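Local coordinates for protein aminopeptidase C (Lactobacillus rhamnosus, PDB 4K7C) that probably removes amino acids from the N-terminus of peptides as a papain-like cysteine aminopeptidase, at residues P50-Q64 and E384-V398. Residues are numbered along the deposited sequence; the frame is centred on the assembly and turned at random.
Sequences PTFSIELDTGAVSNQ and ENSWGEKVGEKGYFV
Two hydrogen bonds fasten Gln64 to Ser386. The backbone N of Gln64 donates almost straight (169°) to Ser386 O at 2.9 Å, and Ser386 OG gives its proton to Gln64 OE1, in the plane of the amide, at 2.6 Å. With OE1 held in this way and NE2 bonded to other parts of the protein, the rotation of the amide is fixed. Two residues earlier, Ser62 O accepts Gly388 N at 3.0 Å, and Asn63 and Trp387 form a single backbone bridge. The sequence Asn385-Ser386-Trp387 and a glutamine beside Cys70 are hallmarks of papain-like cysteine peptidases: Gln64 is consistent with the oxyanion-hole residue, and Asn385, whose OD1 bonds His364, with the third member of the triad. Asn385 ND2 lies over one face each of the Trp387 and Phe397 rings, offset toward the rim.

A second polar cluster surrounds Tyr396. Its hydroxyl donates to Gly59 O at 2.6 Å, from 36° above the carbonyl plane, and Thr58 OG1 approaches the same OH to 2.6 Å. A phenylalanine here would probably leave Gly59 O without this donor and Thr58 OG1 without its hydroxyl neighbour.

Van der Waals packing centres on Val61. With CG1 anti to the carbonyl carbon (chi1 -53°), that methyl meets Tyr396 CE2 at 3.4 Å, while CG2 lies against the Gly388 carbonyl, 3.4 Å from its C. Farther along, Val398 CG2 touches the edge of the Phe52 ring at CZ (3.9 Å).

Two waters bridge the segments: one links Val61 N to Glu389 OE2 and Lys394 O, another Ser62 N to Asn385 O and Glu384 OE2, also salt-bridged to Arg80, while OE1 bonds His81.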
ATOM      1  N   PRO A  50      30.967  -1.209   4.334  1.00 20.59           N
ATOM      2  CA  PRO A  50      31.389  -1.291   2.922  1.00 22.58           C
ATOM      3  C   PRO A  50      32.472  -0.246   2.585  1.00 21.58           C
ATOM      4  O   PRO A  50      32.195   0.722   1.891  1.00 22.54           O
ATOM      5  CB  PRO A  50      30.058  -1.065   2.192  1.00 21.07           C
ATOM      6  CG  PRO A  50      29.334  -0.104   3.075  1.00 22.17           C
ATOM      7  CD  PRO A  50      29.593  -0.676   4.455  1.00 22.93           C
ATOM      8  N   THR A  51      33.655  -0.415   3.185  1.00 22.52           N
ATOM      9  CA  THR A  51      34.800   0.387   2.841  1.00 22.23           C
ATOM     10  C   THR A  51      35.924  -0.514   2.352  1.00 20.21           C
ATOM     11  O   THR A  51      36.249  -1.480   3.016  1.00 18.38           O
ATOM     12  CB  THR A  51      35.301   1.183   4.067  1.00 21.93           C
ATOM     13  OG1 THR A  51      34.194   1.898   4.616  1.00 25.14           O
ATOM     14  CG2 THR A  51      36.398   2.133   3.663  1.00 23.77           C
ATOM     15  N   PHE A  52      36.571  -0.128   1.264  1.00 18.30           N
ATOM     16  CA  PHE A  52      37.519  -0.960   0.554  1.00 17.85           C
ATOM     17  C   PHE A  52      38.733  -0.214   0.048  1.00 18.44           C
ATOM     18  O   PHE A  52      38.610   0.767  -0.697  1.00 17.60           O
ATOM     19  CB  PHE A  52      36.846  -1.637  -0.638  1.00 19.55           C
ATOM     20  CG  PHE A  52      35.542  -2.312  -0.285  1.00 17.32           C
ATOM     21  CD1 PHE A  52      35.540  -3.626   0.139  1.00 18.39           C
ATOM     22  CD2 PHE A  52      34.342  -1.643  -0.407  1.00 17.24           C
ATOM     23  CE1 PHE A  52      34.362  -4.263   0.523  1.00 18.01           C
ATOM     24  CE2 PHE A  52      33.114  -2.292  -0.156  1.00 17.17           C
ATOM     25  CZ  PHE A  52      33.128  -3.616   0.325  1.00 17.07           C
ATOM     26  N   SER A  53      39.896  -0.643   0.501  1.00 19.28           N
ATOM     27  CA  SER A  53      41.162   0.015   0.111  1.00 20.37           C
ATOM     28  C   SER A  53      41.379  -0.000  -1.404  1.00 20.02           C
ATOM     29  O   SER A  53      41.943   0.947  -1.933  1.00 20.12           O
ATOM     30  CB  SER A  53      42.384  -0.576   0.900  1.00 20.03           C
ATOM     31  OG  SER A  53      42.681  -1.888   0.509  1.00 21.68           O
ATOM     32  N   ILE A  54      40.884  -1.034  -2.091  1.00 20.46           N
ATOM     33  CA  ILE A  54      40.895  -1.089  -3.577  1.00 22.20           C
ATOM     34  C   ILE A  54      39.451  -1.098  -4.006  1.00 21.21           C
ATOM     35  O   ILE A  54      38.703  -1.998  -3.621  1.00 21.49           O
ATOM     36  CB  ILE A  54      41.536  -2.397  -4.066  1.00 23.39           C
ATOM     37  CG1 ILE A  54      42.937  -2.363  -3.511  1.00 24.12           C
ATOM     38  CG2 ILE A  54      41.426  -2.468  -5.616  1.00 23.46           C
ATOM     39  CD1 ILE A  54      43.729  -3.563  -3.828  1.00 29.25           C
ATOM     40  N   GLU A  55      39.045  -0.072  -4.718  1.00 18.40           N
ATOM     41  CA  GLU A  55      37.677   0.041  -5.141  1.00 19.96           C
ATOM     42  C   GLU A  55      37.568   0.583  -6.535  1.00 19.78           C
ATOM     43  O   GLU A  55      37.991   1.731  -6.786  1.00 21.11           O
ATOM     44  CB  GLU A  55      36.940   0.938  -4.189  1.00 19.39           C
ATOM     45  CG  GLU A  55      35.437   0.888  -4.417  1.00 19.89           C
ATOM     46  CD  GLU A  55      34.684   1.711  -3.359  1.00 23.99           C
ATOM     47  OE1 GLU A  55      35.294   2.627  -2.770  1.00 22.38           O
ATOM     48  OE2 GLU A  55      33.505   1.461  -3.093  1.00 25.70           O
ATOM     49  N   LEU A  56      36.962  -0.173  -7.437  1.00 19.94           N
ATOM     50  CA  LEU A  56      36.732   0.309  -8.802  1.00 20.02           C
ATOM     51  C   LEU A  56      35.491   1.196  -8.830  1.00 21.19           C
ATOM     52  O   LEU A  56      34.527   1.005  -8.059  1.00 18.39           O
ATOM     53  CB  LEU A  56      36.529  -0.862  -9.787  1.00 19.79           C
ATOM     54  CG  LEU A  56      37.594  -1.979  -9.671  1.00 21.43           C
ATOM     55  CD1 LEU A  56      37.363  -3.117 -10.647  1.00 23.31           C
ATOM     56  CD2 LEU A  56      38.981  -1.480  -9.754  1.00 24.50           C
ATOM     57  N   ASP A  57      35.490   2.107  -9.779  1.00 20.37           N
ATOM     58  CA  ASP A  57      34.343   2.986  -9.927  1.00 25.36           C
ATOM     59  C   ASP A  57      33.398   2.325 -10.960  1.00 25.57           C
ATOM     60  O   ASP A  57      33.686   2.323 -12.171  1.00 25.79           O
ATOM     61  CB  ASP A  57      34.884   4.335 -10.356  1.00 30.66           C
ATOM     62  CG  ASP A  57      33.792   5.346 -10.606  1.00 41.96           C
ATOM     63  OD1 ASP A  57      32.598   5.024 -10.281  1.00 48.05           O
ATOM     64  OD2 ASP A  57      34.142   6.446 -11.132  1.00 41.34           O
ATOM     65  N   THR A  58      32.309   1.697 -10.518  1.00 22.61           N
ATOM     66  CA  THR A  58      31.473   0.872 -11.414  1.00 22.54           C
ATOM     67  C   THR A  58      30.023   1.329 -11.575  1.00 22.89           C
ATOM     68  O   THR A  58      29.240   0.714 -12.303  1.00 27.25           O
ATOM     69  CB  THR A  58      31.503  -0.604 -11.002  1.00 22.06           C
ATOM     70  OG1 THR A  58      31.100  -0.745  -9.631  1.00 22.42           O
ATOM     71  CG2 THR A  58      32.922  -1.267 -11.203  1.00 25.47           C
ATOM     72  N   GLY A  59      29.653   2.419 -10.911  1.00 21.05           N
ATOM     73  CA  GLY A  59      28.317   3.010 -11.107  1.00 21.90           C
ATOM     74  C   GLY A  59      27.135   2.094 -10.667  1.00 19.87           C
ATOM     75  O   GLY A  59      27.271   1.295  -9.735  1.00 19.93           O
ATOM     76  N   ALA A  60      25.973   2.322 -11.271  1.00 20.48           N
ATOM     77  CA  ALA A  60      24.740   1.763 -10.796  1.00 21.10           C
ATOM     78  C   ALA A  60      24.561   0.330 -11.269  1.00 18.13           C
ATOM     79  O   ALA A  60      25.037  -0.085 -12.358  1.00 18.92           O
ATOM     80  CB  ALA A  60      23.539   2.641 -11.194  1.00 19.88           C
ATOM     81  N   VAL A  61      23.878  -0.460 -10.414  1.00 18.31           N
ATOM     82  CA  VAL A  61      23.582  -1.863 -10.742  1.00 16.51           C
ATOM     83  C   VAL A  61      22.434  -2.112 -11.722  1.00 17.20           C
ATOM     84  O   VAL A  61      21.561  -1.244 -11.984  1.00 17.16           O
ATOM     85  CB  VAL A  61      23.328  -2.695  -9.440  1.00 15.89           C
ATOM     86  CG1 VAL A  61      24.502  -2.521  -8.424  1.00 17.11           C
ATOM     87  CG2 VAL A  61      22.034  -2.276  -8.755  1.00 18.80           C
ATOM     88  N   SER A  62      22.461  -3.316 -12.289  1.00 17.95           N
ATOM     89  CA  SER A  62      21.404  -3.809 -13.155  0.50 17.27           C
ATOM     90  C   SER A  62      20.491  -4.736 -12.297  1.00 17.71           C
ATOM     91  O   SER A  62      20.763  -4.986 -11.096  1.00 17.07           O
ATOM     92  CB  SER A  62      22.028  -4.573 -14.362  0.50 17.67           C
ATOM     93  OG  SER A  62      22.949  -5.555 -13.936  0.50 15.80           O
ATOM     94  N   ASN A  63      19.420  -5.239 -12.881  1.00 16.63           N
ATOM     95  CA  ASN A  63      18.425  -6.028 -12.170  1.00 17.47           C
ATOM     96  C   ASN A  63      17.815  -7.042 -13.108  1.00 18.08           C
ATOM     97  O   ASN A  63      17.098  -6.690 -14.073  1.00 18.99           O
ATOM     98  CB  ASN A  63      17.297  -5.114 -11.644  1.00 19.38           C
ATOM     99  CG  ASN A  63      16.353  -5.853 -10.726  1.00 17.43           C
ATOM    100  OD1 ASN A  63      16.417  -7.066 -10.577  1.00 20.23           O
ATOM    101  ND2 ASN A  63      15.453  -5.110 -10.114  1.00 21.30           N
ATOM    102  N   GLN A  64      18.116  -8.309 -12.848  1.00 18.80           N
ATOM    103  CA  GLN A  64      17.632  -9.451 -13.615  1.00 18.36           C
ATOM    104  C   GLN A  64      16.190  -9.843 -13.371  1.00 17.96           C
ATOM    105  O   GLN A  64      15.604 -10.617 -14.134  1.00 16.98           O
ATOM    106  CB  GLN A  64      18.573 -10.630 -13.341  1.00 18.29           C
ATOM    107  CG  GLN A  64      18.338 -11.335 -12.004  1.00 19.91           C
ATOM    108  CD  GLN A  64      19.471 -12.208 -11.639  1.00 19.55           C
ATOM    109  OE1 GLN A  64      20.624 -11.772 -11.557  1.00 22.76           O
ATOM    110  NE2 GLN A  64      19.185 -13.473 -11.534  1.00 21.96           N
ATOM    111  N   GLU A 384      29.368  -6.543  -6.829  1.00 16.67           N
ATOM    112  CA  GLU A 384      28.260  -6.024  -7.611  1.00 15.59           C
ATOM    113  C   GLU A 384      27.237  -7.081  -7.854  1.00 18.04           C
ATOM    114  O   GLU A 384      27.513  -8.114  -8.492  1.00 16.66           O
ATOM    115  CB  GLU A 384      28.713  -5.415  -8.990  1.00 16.81           C
ATOM    116  CG  GLU A 384      27.497  -4.922  -9.808  1.00 17.21           C
ATOM    117  CD  GLU A 384      27.893  -4.344 -11.146  1.00 21.44           C
ATOM    118  OE1 GLU A 384      29.071  -4.552 -11.520  1.00 19.75           O
ATOM    119  OE2 GLU A 384      27.013  -3.842 -11.858  1.00 18.73           O
ATOM    120  N   ASN A 385      26.016  -6.849  -7.336  1.00 16.50           N
ATOM    121  CA  ASN A 385      24.930  -7.789  -7.554  1.00 17.64           C
ATOM    122  C   ASN A 385      24.053  -7.267  -8.676  1.00 18.51           C
ATOM    123  O   ASN A 385      24.316  -6.201  -9.174  1.00 17.75           O
ATOM    124  CB  ASN A 385      24.103  -8.089  -6.288  1.00 18.94           C
ATOM    125  CG  ASN A 385      23.468  -9.502  -6.294  1.00 20.75           C
ATOM    126  OD1 ASN A 385      23.409 -10.218  -7.292  1.00 19.69           O
ATOM    127  ND2 ASN A 385      22.986  -9.907  -5.123  1.00 22.55           N
ATOM    128  N   SER A 386      23.103  -8.090  -9.117  1.00 17.14           N
ATOM    129  CA  SER A 386      22.218  -7.806 -10.285  1.00 18.55           C
ATOM    130  C   SER A 386      20.749  -7.958  -9.881  1.00 18.50           C
ATOM    131  O   SER A 386      19.887  -8.496 -10.617  1.00 19.25           O
ATOM    132  CB  SER A 386      22.558  -8.728 -11.483  1.00 19.12           C
ATOM    133  OG  SER A 386      22.542 -10.115 -11.156  1.00 19.11           O
ATOM    134  N   TRP A 387      20.452  -7.518  -8.652  1.00 17.54           N
ATOM    135  CA  TRP A 387      19.106  -7.586  -8.104  1.00 18.23           C
ATOM    136  C   TRP A 387      18.496  -6.221  -7.917  1.00 18.83           C
ATOM    137  O   TRP A 387      17.515  -6.073  -7.148  1.00 18.18           O
ATOM    138  CB  TRP A 387      19.115  -8.322  -6.736  1.00 18.01           C
ATOM    139  CG  TRP A 387      19.472  -9.737  -6.820  1.00 18.59           C
ATOM    140  CD1 TRP A 387      19.551 -10.542  -7.964  1.00 20.72           C
ATOM    141  CD2 TRP A 387      19.838 -10.603  -5.696  1.00 18.71           C
ATOM    142  NE1 TRP A 387      19.923 -11.808  -7.582  1.00 19.98           N
ATOM    143  CE2 TRP A 387      20.143 -11.866  -6.221  1.00 21.66           C
ATOM    144  CE3 TRP A 387      19.933 -10.399  -4.319  1.00 19.67           C
ATOM    145  CZ2 TRP A 387      20.482 -12.952  -5.415  1.00 21.88           C
ATOM    146  CZ3 TRP A 387      20.343 -11.483  -3.481  1.00 19.96           C
ATOM    147  CH2 TRP A 387      20.642 -12.731  -4.043  1.00 23.50           C
ATOM    148  N   GLY A 388      19.081  -5.210  -8.566  1.00 18.60           N
ATOM    149  CA  GLY A 388      18.667  -3.804  -8.472  1.00 16.11           C
ATOM    150  C   GLY A 388      19.145  -3.173  -7.167  1.00 19.16           C
ATOM    151  O   GLY A 388      19.850  -3.798  -6.310  1.00 17.41           O
ATOM    152  N   GLU A 389      18.713  -1.955  -6.985  1.00 18.63           N
ATOM    153  CA  GLU A 389      19.301  -1.047  -5.949  0.50 20.03           C
ATOM    154  C   GLU A 389      18.688  -1.127  -4.565  1.00 22.13           C
ATOM    155  O   GLU A 389      19.224  -0.505  -3.635  1.00 23.20           O
ATOM    156  CB  GLU A 389      19.191   0.421  -6.362  0.50 19.93           C
ATOM    157  CG  GLU A 389      19.948   0.777  -7.591  0.50 20.50           C
ATOM    158  CD  GLU A 389      20.006   2.265  -7.860  0.50 23.32           C
ATOM    159  OE1 GLU A 389      18.947   2.967  -7.662  0.50 25.90           O
ATOM    160  OE2 GLU A 389      21.102   2.707  -8.316  0.50 19.42           O
ATOM    161  N   LYS A 390      17.606  -1.872  -4.409  1.00 22.81           N
ATOM    162  CA  LYS A 390      16.945  -1.907  -3.112  1.00 26.86           C
ATOM    163  C   LYS A 390      17.378  -3.017  -2.166  1.00 26.28           C
ATOM    164  O   LYS A 390      16.699  -3.230  -1.135  1.00 25.23           O
ATOM    165  CB  LYS A 390      15.453  -1.985  -3.337  1.00 29.85           C
ATOM    166  CG  LYS A 390      14.943  -0.712  -4.030  1.00 34.00           C
ATOM    167  CD  LYS A 390      13.467  -0.874  -4.352  1.00 44.30           C
ATOM    168  CE  LYS A 390      12.878   0.512  -4.640  1.00 54.13           C
ATOM    169  NZ  LYS A 390      11.597   0.400  -5.394  1.00 60.59           N
ATOM    170  N   VAL A 391      18.478  -3.705  -2.508  1.00 21.37           N
ATOM    171  CA  VAL A 391      19.163  -4.643  -1.607  1.00 20.32           C
ATOM    172  C   VAL A 391      20.589  -4.141  -1.483  1.00 19.42           C
ATOM    173  O   VAL A 391      21.129  -3.456  -2.368  1.00 18.02           O
ATOM    174  CB  VAL A 391      19.150  -6.124  -2.071  1.00 19.24           C
ATOM    175  CG1 VAL A 391      17.776  -6.697  -2.098  1.00 20.73           C
ATOM    176  CG2 VAL A 391      19.741  -6.197  -3.503  1.00 20.30           C
ATOM    177  N   GLY A 392      21.206  -4.498  -0.362  1.00 20.22           N
ATOM    178  CA  GLY A 392      22.566  -4.142  -0.045  1.00 20.48           C
ATOM    179  C   GLY A 392      22.720  -2.637  -0.025  1.00 22.05           C
ATOM    180  O   GLY A 392      21.805  -1.870   0.336  1.00 20.14           O
ATOM    181  N   GLU A 393      23.890  -2.205  -0.452  1.00 20.48           N
ATOM    182  CA  GLU A 393      24.278  -0.786  -0.536  1.00 21.40           C
ATOM    183  C   GLU A 393      24.130  -0.329  -2.002  1.00 19.56           C
ATOM    184  O   GLU A 393      25.011  -0.518  -2.786  1.00 16.82           O
ATOM    185  CB  GLU A 393      25.707  -0.647  -0.012  1.00 26.05           C
ATOM    186  CG  GLU A 393      26.168   0.770   0.280  1.00 34.09           C
ATOM    187  CD  GLU A 393      25.357   1.431   1.416  1.00 42.11           C
ATOM    188  OE1 GLU A 393      24.953   0.730   2.377  1.00 36.39           O
ATOM    189  OE2 GLU A 393      25.114   2.659   1.305  1.00 56.06           O
ATOM    190  N   LYS A 394      22.943   0.205  -2.337  1.00 17.81           N
ATOM    191  CA  LYS A 394      22.548   0.511  -3.712  1.00 19.60           C
ATOM    192  C   LYS A 394      22.784  -0.626  -4.670  1.00 19.05           C
ATOM    193  O   LYS A 394      23.172  -0.420  -5.788  1.00 16.86           O
ATOM    194  CB  LYS A 394      23.271   1.764  -4.146  1.00 23.83           C
ATOM    195  CG  LYS A 394      22.741   2.973  -3.394  1.00 32.66           C
ATOM    196  CD  LYS A 394      23.724   4.090  -3.408  1.00 41.66           C
ATOM    197  CE  LYS A 394      23.032   5.314  -2.821  1.00 51.06           C
ATOM    198  NZ  LYS A 394      23.949   6.484  -2.825  1.00 61.65           N
ATOM    199  N   GLY A 395      22.540  -1.822  -4.199  1.00 16.09           N
ATOM    200  CA  GLY A 395      22.696  -3.068  -4.969  1.00 14.80           C
ATOM    201  C   GLY A 395      24.050  -3.781  -4.929  1.00 13.83           C
ATOM    202  O   GLY A 395      24.187  -4.827  -5.468  1.00 17.64           O
ATOM    203  N   TYR A 396      24.982  -3.222  -4.169  1.00 14.52           N
ATOM    204  CA  TYR A 396      26.266  -3.839  -3.895  1.00 14.80           C
ATOM    205  C   TYR A 396      26.273  -4.593  -2.560  1.00 17.13           C
ATOM    206  O   TYR A 396      25.673  -4.157  -1.541  1.00 17.65           O
ATOM    207  CB  TYR A 396      27.355  -2.783  -3.889  1.00 15.24           C
ATOM    208  CG  TYR A 396      27.692  -2.238  -5.289  1.00 16.84           C
ATOM    209  CD1 TYR A 396      28.714  -2.811  -6.007  1.00 15.84           C
ATOM    210  CD2 TYR A 396      26.925  -1.214  -5.909  1.00 17.98           C
ATOM    211  CE1 TYR A 396      29.014  -2.368  -7.282  1.00 16.09           C
ATOM    212  CE2 TYR A 396      27.189  -0.773  -7.149  1.00 17.51           C
ATOM    213  CZ  TYR A 396      28.254  -1.330  -7.863  1.00 16.75           C
ATOM    214  OH  TYR A 396      28.521  -0.869  -9.149  1.00 19.54           O
ATOM    215  N   PHE A 397      26.938  -5.727  -2.590  1.00 15.54           N
ATOM    216  CA  PHE A 397      27.025  -6.645  -1.441  1.00 15.30           C
ATOM    217  C   PHE A 397      28.490  -6.554  -0.919  1.00 17.20           C
ATOM    218  O   PHE A 397      29.350  -5.949  -1.581  1.00 15.53           O
ATOM    219  CB  PHE A 397      26.660  -8.044  -1.886  1.00 15.68           C
ATOM    220  CG  PHE A 397      25.178  -8.373  -1.878  1.00 16.09           C
ATOM    221  CD1 PHE A 397      24.231  -7.459  -2.183  1.00 16.51           C
ATOM    222  CD2 PHE A 397      24.782  -9.681  -1.663  1.00 17.09           C
ATOM    223  CE1 PHE A 397      22.879  -7.786  -2.192  1.00 17.34           C
ATOM    224  CE2 PHE A 397      23.458 -10.006  -1.649  1.00 18.83           C
ATOM    225  CZ  PHE A 397      22.510  -9.049  -1.905  1.00 16.95           C
ATOM    226  N   VAL A 398      28.740  -7.152   0.244  1.00 17.19           N
ATOM    227  CA  VAL A 398      30.064  -7.226   0.815  1.00 16.02           C
ATOM    228  C   VAL A 398      30.244  -8.660   1.285  1.00 18.84           C
ATOM    229  O   VAL A 398      29.300  -9.261   1.906  1.00 16.89           O
ATOM    230  CB  VAL A 398      30.287  -6.182   1.878  1.00 18.17           C
ATOM    231  CG1 VAL A 398      29.162  -6.208   2.891  1.00 21.66           C
ATOM    232  CG2 VAL A 398      31.637  -6.399   2.558  1.00 20.77           C
TER
HETATM  233  O   HOH W   1      23.265   1.123  -7.955  1.00 20.99           O
HETATM  234  O   HOH W   2      24.553  -5.211 -11.677  1.00 19.02           O